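PDB 3D2L: SAM-dependent methyltransferase from Exiguobacterium sibiricum 255-15, which probably transfers the methyl group of S-adenosylmethionine to a substrate that has yet to be identified. Local coordinates for residues D17-Y20 against P21-A25; L67-A70 against Q71-A74; P140-E144 against T145-G149; T208-E212 against A213-V217. All blocks are in the same frame, centred on the assembly; numbering follows the deposited sequence. Where two conformers were deposited one is given.

In the fold
Along the chain the four contacts follow one another in numerical order, and each is local, lying within a helix or at a helix end. Interaction 1 opens helix 20-30, and interaction 2 lies inside helix 64-76, with centres about 19 Å apart. Interaction 3 ends helix 140-144 and leads into the antiparallel four-stranded sheet; interaction 4 passes from helix 203-212 into strand 215-222, an outermost strand of the mixed seven-stranded sheet. Interaction 2 lies across the chain's centre from both of these, about 32 Å from interaction 3 and 33 Å from interaction 4, centre to centre. Together they sample both the Rossmann-like methyltransferase core, with strand order 3-2-1-4-5-7-6, and the sheet added to it.

Interaction 1. Residues D17-Y20 against P21-A25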
loop_
_atom_site.group_PDB
_atom_site.type_symbol
_atom_site.label_atom_id
_atom_site.label_comp_id
_atom_site.label_asym_id
_atom_site.label_seq_id
_atom_site.Cartn_x
_atom_site.Cartn_y
_atom_site.Cartn_z
ATOM N N ASP A 17 1.000 14.469 -5.565
ATOM C CA ASP A 17 2.256 14.896 -4.932
ATOM C C ASP A 17 2.935 13.854 -4.024
ATOM O O ASP A 17 3.965 14.156 -3.424
ATOM C CB ASP A 17 2.023 16.182 -4.122
ATOM C CG ASP A 17 1.636 17.360 -4.999
ATOM O OD1 ASP A 17 1.900 17.319 -6.231
ATOM O OD2 ASP A 17 1.083 18.336 -4.442
ATOM N N VAL A 18 2.360 12.656 -3.910
ATOM C CA VAL A 18 2.953 11.558 -3.123
ATOM C C VAL A 18 4.246 11.139 -3.822
ATOM O O VAL A 18 4.212 10.779 -4.989
ATOM C CB VAL A 18 1.994 10.370 -3.006
ATOM C CG1 VAL A 18 2.710 9.113 -2.462
ATOM C CG2 VAL A 18 0.827 10.747 -2.123
ATOM N N PRO A 19 5.386 11.199 -3.118
ATOM C CA PRO A 19 6.688 10.900 -3.726
ATOM C C PRO A 19 6.969 9.409 -3.838
ATOM O O PRO A 19 7.870 8.888 -3.176
ATOM C CB PRO A 19 7.662 11.580 -2.755
ATOM C CG PRO A 19 7.003 11.375 -1.433
ATOM C CD PRO A 19 5.535 11.556 -1.689
ATOM N N TYR A 20 6.196 8.733 -4.688
ATOM C CA TYR A 20 6.349 7.310 -4.954
ATOM C C TYR A 20 7.761 6.871 -5.290
ATOM O O TYR A 20 8.176 5.785 -4.880
ATOM C CB TYR A 20 5.409 6.876 -6.069
ATOM C CG TYR A 20 3.980 6.910 -5.660
ATOM C CD1 TYR A 20 3.497 6.022 -4.712
ATOM C CD2 TYR A 20 3.108 7.812 -6.222
ATOM C CE1 TYR A 20 2.202 6.043 -4.335
ATOM C CE2 TYR A 20 1.795 7.831 -5.857
ATOM C CZ TYR A 20 1.340 6.937 -4.929
ATOM O OH TYR A 20 0.014 6.975 -4.535
ATOM N N PRO A 21 8.527 7.699 -6.036
ATOM C CA PRO A 21 9.888 7.267 -6.290
ATOM C C PRO A 21 10.748 6.990 -5.044
ATOM O O PRO A 21 11.755 6.290 -5.137
ATOM C CB PRO A 21 10.450 8.409 -7.135
ATOM C CG PRO A 21 9.269 8.966 -7.814
ATOM C CD PRO A 21 8.219 8.945 -6.751
ATOM N N GLU A 22 10.383 7.550 -3.898
ATOM C CA GLU A 22 11.080 7.272 -2.648
ATOM C C GLU A 22 10.810 5.827 -2.187
ATOM O O GLU A 22 11.683 5.170 -1.608
ATOM C CB GLU A 22 10.611 8.233 -1.573
ATOM C CG GLU A 22 10.996 9.677 -1.807
ATOM C CD GLU A 22 12.257 10.065 -1.074
ATOM O OE1 GLU A 22 12.307 9.855 0.172
ATOM O OE2 GLU A 22 13.170 10.617 -1.732
ATOM N N TRP A 23 9.601 5.333 -2.408
ATOM C CA TRP A 23 9.327 3.921 -2.078
ATOM C C TRP A 23 10.092 3.010 -3.021
ATOM O O TRP A 23 10.643 2.004 -2.604
ATOM C CB TRP A 23 7.841 3.583 -2.169
ATOM C CG TRP A 23 7.006 3.972 -1.002
ATOM C CD1 TRP A 23 6.619 3.157 0.024
ATOM C CD2 TRP A 23 6.407 5.246 -0.753
ATOM N NE1 TRP A 23 5.857 3.861 0.916
ATOM C CE2 TRP A 23 5.674 5.132 0.447
ATOM C CE3 TRP A 23 6.415 6.479 -1.426
ATOM C CZ2 TRP A 23 4.952 6.199 0.993
ATOM C CZ3 TRP A 23 5.689 7.543 -0.883
ATOM C CH2 TRP A 23 4.968 7.393 0.302
ATOM N N VAL A 24 10.119 3.375 -4.300
ATOM C CA VAL A 24 10.814 2.599 -5.316
ATOM C C VAL A 24 12.306 2.579 -5.033
ATOM O O VAL A 24 12.939 1.522 -5.146
ATOM C CB VAL A 24 10.521 3.145 -6.743
ATOM C CG1 VAL A 24 11.348 2.422 -7.788
ATOM C CG2 VAL A 24 9.057 2.994 -7.037
ATOM N N ALA A 25 12.881 3.716 -4.630
ATOM C CA ALA A 25 14.310 3.758 -4.322
ATOM C C ALA A 25 14.631 2.795 -3.179
ATOM O O ALA A 25 15.671 2.145 -3.178
ATOM C CB ALA A 25 14.784 5.207 -4.016
#
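Trp23 lies back over the residues that lead into helix 20-30, at the start of that helix, where Pro19 centres an inverse gamma turn. Its CG stands anti to the carbonyl carbon (chi1 -80°), which sends the indole back toward the incoming chain. From the root outward, CB rests near the Tyr20 carbonyl oxygen. Past CG and CD2, Trp23 CE3 lies 3.3 Å from Pro19 O, which approaches at the ring edge and near its plane. Trp23 CZ3 lies 3.7 Å from Val18 CG1 and also meets the Pro19 ring at CG and CD, while CH2 reaches Val18 CG1 again. At the pyrrole end NE1 is hydrogen-bonded to Asp136 OD2; Phe224 meets the rings edge-to-face. With only the methyl of an alanine in place of the indole, Val18 CG1 would probably lose one of its two ring contacts, the Pro19 ring its contact with CZ3, and Asp136 its indole donor. The second ring is that of Tyr20, with Val18 CG1 3.5 Å above its plane, over the centre. The Tyr20 and Trp23 rings themselves meet obliquely, their planes at 43°. The backbone joins turn to helix: Glu22 N donates to Pro19 O from above the carbonyl plane, and Trp23 N adds a weak bond to Tyr20 O. That same Tyr20 oxygen takes a straighter bond from Val24 N, 3.1 Å long with an N-H...O angle of 165°.

Interaction 2. Residues L67-A70 against Q71-A74; sequences LEIA and QEKA
The chi3 bend (-61°) of Lys73 swings its CE to 4.0 Å from Ile69 CG2, which stands anti to its own backbone N, one turn back on helix 64-76. Nearer its root the lysine chain runs close to the backbone, Lys73 CG lying 3.3 Å from Ile69 O. Its NZ then goes on to a salt bridge with Asp12 of helix 9-14. Cut back to alanine, Lys73 would probably leave Asp12 without this charge partner and take the lysine CE and CD from beside Ile69 CG2. Gln71 reaches outward with an extended chain, its CG anti to N at chi1 177°, and Gln71 OE1 takes a 2.8 Å hydrogen bond from a water. That water also donates weakly to Leu67 O, which already accepts Gln71 N, so one carbonyl serves both the helix and the solvent. Glu72 CG passes 3.4 Å from Glu68 O, and its OE1 is bound by Gln6 NE2. Underneath, bonds of the i to i+4 kind tie Glu72 N to Glu68 O, Lys73 N to Ile69 O and Ala74 N to Ala70 O. Leu67, Ala70 and Ala74 face Phe83 of strand 82-85, as befits the helix of a beta-alpha-beta crossover in a Rossmann-like methyltransferase.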
loop_
_atom_site.group_PDB
_atom_site.type_symbol
_atom_site.label_atom_id
_atom_site.label_comp_id
_atom_site.label_asym_id
_atom_site.label_seq_id
_atom_site.Cartn_x
_atom_site.Cartn_y
_atom_site.Cartn_z
ATOM N N LEU A 67 -7.807 -1.142 -10.860
ATOM C CA LEU A 67 -6.963 -1.941 -11.787
ATOM C C LEU A 67 -7.190 -1.586 -13.240
ATOM O O LEU A 67 -6.274 -1.683 -14.052
ATOM C CB LEU A 67 -7.096 -3.452 -11.530
ATOM C CG LEU A 67 -6.623 -3.901 -10.156
ATOM C CD1 LEU A 67 -6.639 -5.453 -10.066
ATOM C CD2 LEU A 67 -5.248 -3.353 -9.796
ATOM N N GLU A 68 -8.394 -1.127 -13.572
ATOM C CA GLU A 68 -8.692 -0.657 -14.917
ATOM C C GLU A 68 -7.864 0.576 -15.264
ATOM O O GLU A 68 -7.325 0.683 -16.357
ATOM C CB GLU A 68 -10.172 -0.342 -15.061
ATOM C CG GLU A 68 -11.032 -1.591 -15.151
ATOM C CD GLU A 68 -12.540 -1.300 -15.059
ATOM O OE1 GLU A 68 -12.953 -0.143 -15.282
ATOM O OE2 GLU A 68 -13.299 -2.253 -14.767
ATOM N N ILE A 69 -7.771 1.510 -14.318
ATOM C CA ILE A 69 -6.955 2.717 -14.502
ATOM C C ILE A 69 -5.477 2.323 -14.559
ATOM O O ILE A 69 -4.756 2.790 -15.415
ATOM C CB ILE A 69 -7.169 3.708 -13.369
ATOM C CG1 ILE A 69 -8.648 4.134 -13.264
ATOM C CG2 ILE A 69 -6.292 4.921 -13.570
ATOM C CD1 ILE A 69 -9.222 4.681 -14.469
ATOM N N ALA A 70 -5.043 1.455 -13.649
ATOM C CA ALA A 70 -3.669 0.915 -13.628
ATOM C C ALA A 70 -3.282 0.386 -15.015
ATOM O O ALA A 70 -2.236 0.770 -15.606
ATOM C CB ALA A 70 -3.528 -0.172 -12.546
ATOM N N GLN A 71 -4.152 -0.445 -15.568
ATOM C CA GLN A 71 -3.900 -1.041 -16.888
ATOM C C GLN A 71 -3.840 -0.026 -18.007
ATOM O O GLN A 71 -2.964 -0.085 -18.858
ATOM C CB GLN A 71 -4.969 -2.081 -17.194
ATOM C CG GLN A 71 -4.860 -2.707 -18.561
ATOM C CD GLN A 71 -5.959 -3.688 -18.789
ATOM O OE1 GLN A 71 -6.307 -4.449 -17.876
ATOM N NE2 GLN A 71 -6.545 -3.676 -19.994
ATOM N N GLU A 72 -4.789 0.906 -18.031
ATOM C CA GLU A 72 -4.786 1.941 -19.050
ATOM C C GLU A 72 -3.503 2.770 -19.021
ATOM O O GLU A 72 -2.936 3.051 -20.064
ATOM C CB GLU A 72 -6.060 2.778 -18.958
ATOM C CG GLU A 72 -7.260 1.968 -19.491
ATOM C CD GLU A 72 -8.609 2.717 -19.498
ATOM O OE1 GLU A 72 -8.921 3.430 -18.516
ATOM O OE2 GLU A 72 -9.374 2.512 -20.470
ATOM N N LYS A 73 -3.026 3.103 -17.822
ATOM C CA LYS A 73 -1.787 3.834 -17.661
ATOM C C LYS A 73 -0.599 3.018 -18.159
ATOM O O LYS A 73 0.265 3.560 -18.852
ATOM C CB LYS A 73 -1.619 4.252 -16.194
ATOM C CG LYS A 73 -2.657 5.267 -15.759
ATOM C CD LYS A 73 -2.327 5.848 -14.376
ATOM C CE LYS A 73 -2.276 4.844 -13.237
ATOM N NZ LYS A 73 -1.685 5.473 -11.997
ATOM N N ALA A 74 -0.568 1.712 -17.839
ATOM C CA ALA A 74 0.492 0.821 -18.330
ATOM C C ALA A 74 0.471 0.764 -19.862
ATOM O O ALA A 74 1.497 0.924 -20.526
ATOM C CB ALA A 74 0.364 -0.626 -17.714
HETATM O O HOH W 1 -7.008 -4.278 -15.220
#

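Interaction 3. Residues P140-E144 against T145-G149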
loop_
_atom_site.group_PDB
_atom_site.type_symbol
_atom_site.label_atom_id
_atom_site.label_comp_id
_atom_site.label_asym_id
_atom_site.label_seq_id
_atom_site.Cartn_x
_atom_site.Cartn_y
_atom_site.Cartn_z
ATOM N N PRO A 140 2.243 3.686 15.483
ATOM C CA PRO A 140 1.264 4.076 16.512
ATOM C C PRO A 140 1.215 5.605 16.731
ATOM O O PRO A 140 0.133 6.172 16.883
ATOM C CB PRO A 140 1.788 3.367 17.759
ATOM C CG PRO A 140 2.457 2.184 17.237
ATOM C CD PRO A 140 3.144 2.634 15.986
ATOM N N TYR A 141 2.369 6.268 16.697
ATOM C CA TYR A 141 2.458 7.723 16.869
ATOM C C TYR A 141 1.644 8.499 15.832
ATOM O O TYR A 141 0.976 9.476 16.175
ATOM C CB TYR A 141 3.931 8.158 16.820
ATOM C CG TYR A 141 4.165 9.643 16.988
ATOM C CD1 TYR A 141 4.156 10.230 18.253
ATOM C CD2 TYR A 141 4.417 10.452 15.896
ATOM C CE1 TYR A 141 4.371 11.580 18.408
ATOM C CE2 TYR A 141 4.625 11.808 16.045
ATOM C CZ TYR A 141 4.603 12.360 17.297
ATOM O OH TYR A 141 4.827 13.700 17.446
ATOM N N LYS A 142 1.701 8.074 14.566
ATOM C CA LYS A 142 0.922 8.710 13.491
ATOM C C LYS A 142 -0.558 8.620 13.778
ATOM O O LYS A 142 -1.299 9.591 13.626
ATOM C CB LYS A 142 1.208 8.063 12.143
ATOM C CG LYS A 142 0.465 8.722 10.993
ATOM C CD LYS A 142 1.075 8.348 9.699
ATOM C CE LYS A 142 0.455 9.052 8.514
ATOM N NZ LYS A 142 1.256 8.717 7.261
HETATM N N MSE A 143 -0.988 7.441 14.200
HETATM C CA MSE A 143 -2.392 7.225 14.546
HETATM C C MSE A 143 -2.819 8.188 15.644
HETATM O O MSE A 143 -3.915 8.747 15.594
HETATM C CB MSE A 143 -2.626 5.792 15.034
HETATM C CG MSE A 143 -2.149 4.687 14.094
HETATM SE SE MSE A 143 -2.876 4.789 12.286
HETATM C CE MSE A 143 -4.736 4.951 12.799
ATOM N N GLU A 144 -1.943 8.383 16.626
ATOM C CA GLU A 144 -2.269 9.228 17.765
ATOM C C GLU A 144 -2.110 10.732 17.499
ATOM O O GLU A 144 -2.538 11.545 18.319
ATOM C CB GLU A 144 -1.457 8.792 18.987
ATOM C CG GLU A 144 -1.553 7.282 19.353
ATOM C CD GLU A 144 -2.932 6.813 19.830
ATOM O OE1 GLU A 144 -3.944 7.057 19.144
ATOM O OE2 GLU A 144 -2.988 6.141 20.881
ATOM N N THR A 145 -1.532 11.109 16.352
ATOM C CA THR A 145 -1.346 12.527 15.995
ATOM C C THR A 145 -2.103 12.965 14.723
ATOM O O THR A 145 -3.155 13.598 14.819
ATOM C CB THR A 145 0.171 12.909 15.879
ATOM O OG1 THR A 145 0.789 12.140 14.844
ATOM C CG2 THR A 145 0.924 12.695 17.220
ATOM N N LEU A 146 -1.588 12.588 13.546
ATOM C CA LEU A 146 -2.132 13.006 12.242
ATOM C C LEU A 146 -3.523 12.460 11.917
ATOM O O LEU A 146 -4.244 13.049 11.102
ATOM C CB LEU A 146 -1.156 12.633 11.098
ATOM C CG LEU A 146 0.224 13.308 11.171
ATOM C CD1 LEU A 146 1.160 12.750 10.114
ATOM C CD2 LEU A 146 0.092 14.827 11.040
ATOM N N PHE A 147 -3.898 11.354 12.562
ATOM C CA PHE A 147 -5.215 10.769 12.353
ATOM C C PHE A 147 -6.091 10.906 13.580
ATOM O O PHE A 147 -7.102 10.233 13.671
ATOM C CB PHE A 147 -5.110 9.296 11.968
ATOM C CG PHE A 147 -4.411 9.041 10.637
ATOM C CD1 PHE A 147 -4.531 9.929 9.575
ATOM C CD2 PHE A 147 -3.723 7.858 10.436
ATOM C CE1 PHE A 147 -3.892 9.668 8.342
ATOM C CE2 PHE A 147 -3.126 7.586 9.226
ATOM C CZ PHE A 147 -3.220 8.477 8.191
ATOM N N ASN A 148 -5.714 11.796 14.491
ATOM C CA ASN A 148 -6.440 12.012 15.747
ATOM C C ASN A 148 -7.374 13.235 15.688
ATOM O O ASN A 148 -7.122 14.259 16.328
ATOM C CB ASN A 148 -5.432 12.165 16.875
ATOM C CG ASN A 148 -6.055 11.996 18.259
ATOM O OD1 ASN A 148 -7.270 11.847 18.409
ATOM N ND2 ASN A 148 -5.208 12.000 19.276
ATOM N N GLY A 149 -8.458 13.099 14.925
ATOM C CA GLY A 149 -9.442 14.175 14.758
ATOM C C GLY A 149 -8.965 15.326 13.885
ATOM O O GLY A 149 -9.116 16.490 14.256
#
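Helix 140-144 runs out into a type I beta turn, Thr145 to Asn148, and Tyr141 and Thr145 meet at this exit. The threonine methyl CG2 sits over one face of the tyrosine ring in a CH-pi contact, 3.9 Å from its centroid and 17° off the normal, displaced toward the rim. Thr145 OG1 takes the crowded position between backbone N and carbonyl carbon (chi1 62°), and from there donates to Tyr141 O at 3.0 Å. The next carbonyl, Lys142 O, accepts Thr145 N from well above its plane and, more weakly, Phe147 N. Asn148 ends the turn by reaching back: Asn148 ND2 donates to Glu144 O at 2.9 Å, coming from above the carbonyl plane. This connection carries the chain from the seven-stranded methyltransferase sheet into the antiparallel sheet that begins at strand 150-155. On its buried side, selenomethionine Met143 has two conformers; the one given here makes a Met-aromatic contact with Phe147, Met143 SE lying in the ring plane at the edge, 3.7 Å from Phe147 CD2, though this rests on that conformer alone. Lys142, extended along its whole length, lays CE 3.7 Å from Phe147 CZ, with Leu146 CD1 near it too. His138 and His176 both meet the Phe147 ring edge-to-face, and Trp163 and Ala165 of strand 159-167 pack on it too.

Interaction 4. Residues T208-E212 against A213-V217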
loop_
_atom_site.group_PDB
_atom_site.type_symbol
_atom_site.label_atom_id
_atom_site.label_comp_id
_atom_site.label_asym_id
_atom_site.label_seq_id
_atom_site.Cartn_x
_atom_site.Cartn_y
_atom_site.Cartn_z
ATOM N N THR A 208 6.600 -10.330 15.278
ATOM C CA THR A 208 6.154 -11.643 15.773
ATOM C C THR A 208 5.377 -12.437 14.748
ATOM O O THR A 208 5.591 -13.622 14.573
ATOM C CB THR A 208 5.285 -11.469 17.044
ATOM O OG1 THR A 208 6.116 -10.940 18.070
ATOM C CG2 THR A 208 4.728 -12.803 17.500
ATOM N N TRP A 209 4.437 -11.780 14.089
ATOM C CA TRP A 209 3.645 -12.401 13.055
ATOM C C TRP A 209 4.484 -12.823 11.894
ATOM O O TRP A 209 4.256 -13.894 11.344
ATOM C CB TRP A 209 2.521 -11.458 12.579
ATOM C CG TRP A 209 1.403 -11.217 13.590
ATOM C CD1 TRP A 209 0.965 -12.081 14.550
ATOM C CD2 TRP A 209 0.553 -10.073 13.669
ATOM N NE1 TRP A 209 -0.085 -11.522 15.247
ATOM C CE2 TRP A 209 -0.362 -10.297 14.711
ATOM C CE3 TRP A 209 0.502 -8.859 12.974
ATOM C CZ2 TRP A 209 -1.310 -9.351 15.075
ATOM C CZ3 TRP A 209 -0.445 -7.944 13.308
ATOM C CH2 TRP A 209 -1.350 -8.189 14.334
ATOM N N LEU A 210 5.430 -11.982 11.480
ATOM C CA LEU A 210 6.351 -12.354 10.409
ATOM C C LEU A 210 7.113 -13.638 10.747
ATOM O O LEU A 210 7.189 -14.528 9.924
ATOM C CB LEU A 210 7.326 -11.230 10.079
ATOM C CG LEU A 210 6.716 -10.069 9.269
ATOM C CD1 LEU A 210 7.621 -8.817 9.337
ATOM C CD2 LEU A 210 6.367 -10.509 7.811
ATOM N N ARG A 211 7.681 -13.709 11.946
ATOM C CA ARG A 211 8.369 -14.934 12.391
ATOM C C ARG A 211 7.414 -16.143 12.439
ATOM O O ARG A 211 7.795 -17.229 12.025
ATOM C CB ARG A 211 9.015 -14.697 13.741
ATOM C CG ARG A 211 10.138 -13.687 13.665
ATOM C CD ARG A 211 10.635 -13.338 15.057
ATOM N NE ARG A 211 11.658 -12.294 14.998
ATOM C CZ ARG A 211 11.996 -11.502 16.013
ATOM N NH1 ARG A 211 11.407 -11.592 17.190
ATOM N NH2 ARG A 211 12.949 -10.609 15.825
ATOM N N GLU A 212 6.190 -15.962 12.952
ATOM C CA GLU A 212 5.192 -17.053 12.968
ATOM C C GLU A 212 4.890 -17.541 11.532
ATOM O O GLU A 212 4.737 -18.741 11.311
ATOM C CB GLU A 212 3.924 -16.634 13.711
ATOM C CG GLU A 212 4.191 -16.487 15.175
ATOM C CD GLU A 212 3.013 -16.013 15.990
ATOM O OE1 GLU A 212 2.080 -15.357 15.437
ATOM O OE2 GLU A 212 3.076 -16.275 17.215
ATOM N N ALA A 213 4.951 -16.631 10.545
ATOM C CA ALA A 213 4.727 -16.979 9.129
ATOM C C ALA A 213 5.941 -17.528 8.382
ATOM O O ALA A 213 5.882 -17.780 7.171
ATOM C CB ALA A 213 4.137 -15.808 8.371
ATOM N N GLY A 214 7.043 -17.726 9.094
ATOM C CA GLY A 214 8.247 -18.323 8.512
ATOM C C GLY A 214 9.233 -17.369 7.851
ATOM O O GLY A 214 10.008 -17.799 6.993
ATOM N N PHE A 215 9.209 -16.096 8.247
ATOM C CA PHE A 215 10.112 -15.070 7.719
ATOM C C PHE A 215 11.193 -14.705 8.734
ATOM O O PHE A 215 10.965 -14.777 9.923
ATOM C CB PHE A 215 9.363 -13.743 7.382
ATOM C CG PHE A 215 8.475 -13.850 6.212
ATOM C CD1 PHE A 215 8.967 -13.638 4.922
ATOM C CD2 PHE A 215 7.156 -14.213 6.368
ATOM C CE1 PHE A 215 8.139 -13.754 3.840
ATOM C CE2 PHE A 215 6.340 -14.324 5.281
ATOM C CZ PHE A 215 6.846 -14.120 4.014
ATOM N N ARG A 216 12.367 -14.358 8.219
ATOM C CA ARG A 216 13.416 -13.762 9.005
ATOM C C ARG A 216 13.265 -12.239 8.799
ATOM O O ARG A 216 13.280 -11.720 7.681
ATOM C CB ARG A 216 14.803 -14.242 8.583
ATOM C CG ARG A 216 15.917 -13.585 9.372
ATOM C CD ARG A 216 17.271 -14.196 9.091
ATOM N NE ARG A 216 17.599 -14.136 7.674
ATOM C CZ ARG A 216 18.157 -13.100 7.058
ATOM N NH1 ARG A 216 18.471 -11.983 7.717
ATOM N NH2 ARG A 216 18.410 -13.187 5.768
ATOM N N VAL A 217 13.056 -11.512 9.879
ATOM C CA VAL A 217 12.957 -10.044 9.775
ATOM C C VAL A 217 14.370 -9.478 9.658
ATOM O O VAL A 217 15.198 -9.660 10.545
ATOM C CB VAL A 217 12.203 -9.457 10.959
ATOM C CG1 VAL A 217 12.056 -7.915 10.818
ATOM C CG2 VAL A 217 10.862 -10.104 11.020
HETATM O O HOH W 2 13.332 -12.595 12.535
HETATM O O HOH W 3 14.915 -10.493 13.594
#
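Backbone hydrogen bonds from Ala213, Gly214 and Phe215 close the last turn of helix 203-212. Ala213 N donates to Trp209 O at 2.9 Å and adds a weak bond to Leu210 O. Beyond it, Gly214 N returns to Arg211 O from above the carbonyl plane, while Phe215 N reaches Leu210 O at 3.1 Å; with the positive phi of Gly214 (88°) these make a Schellman motif. At those backbone angles a CB would jam against the carbonyl oxygen of Ala213, which suits a glycine there. Arg211 CA adds a C-H...O contact to Phe215 O. Leu210 O, besides accepting Phe215 N, lies in plane at the edge of the Phe215 ring, near CD2.

Apolar contacts fill the inner side of the reversal. Leu210 CB lies 3.8 Å from Val217 CG2, the two side chains crossing at about a right angle, and Leu210 CD2 comes within 4.1 Å of Phe215 CD2. Leu133 of the central sheet touches both Leu210 and Phe215.

Water carries the polar link on the outer side. Extended from CG to NE, Arg211 holds two waters in the plane of its guanidinium. One accepts from Arg211 NE at 3.0 Å and also from Val217 N; the other accepts from NH2 and donates to Val217 O. The N-to-C directions of helix 208-212 and strand 215-217 make 146°, a near reversal. Leu210 joins them directly through Val217 and Phe215, whereas the arginine reaches the backbone N and O of Val217 through two waters, a link that satisfies both polar atoms.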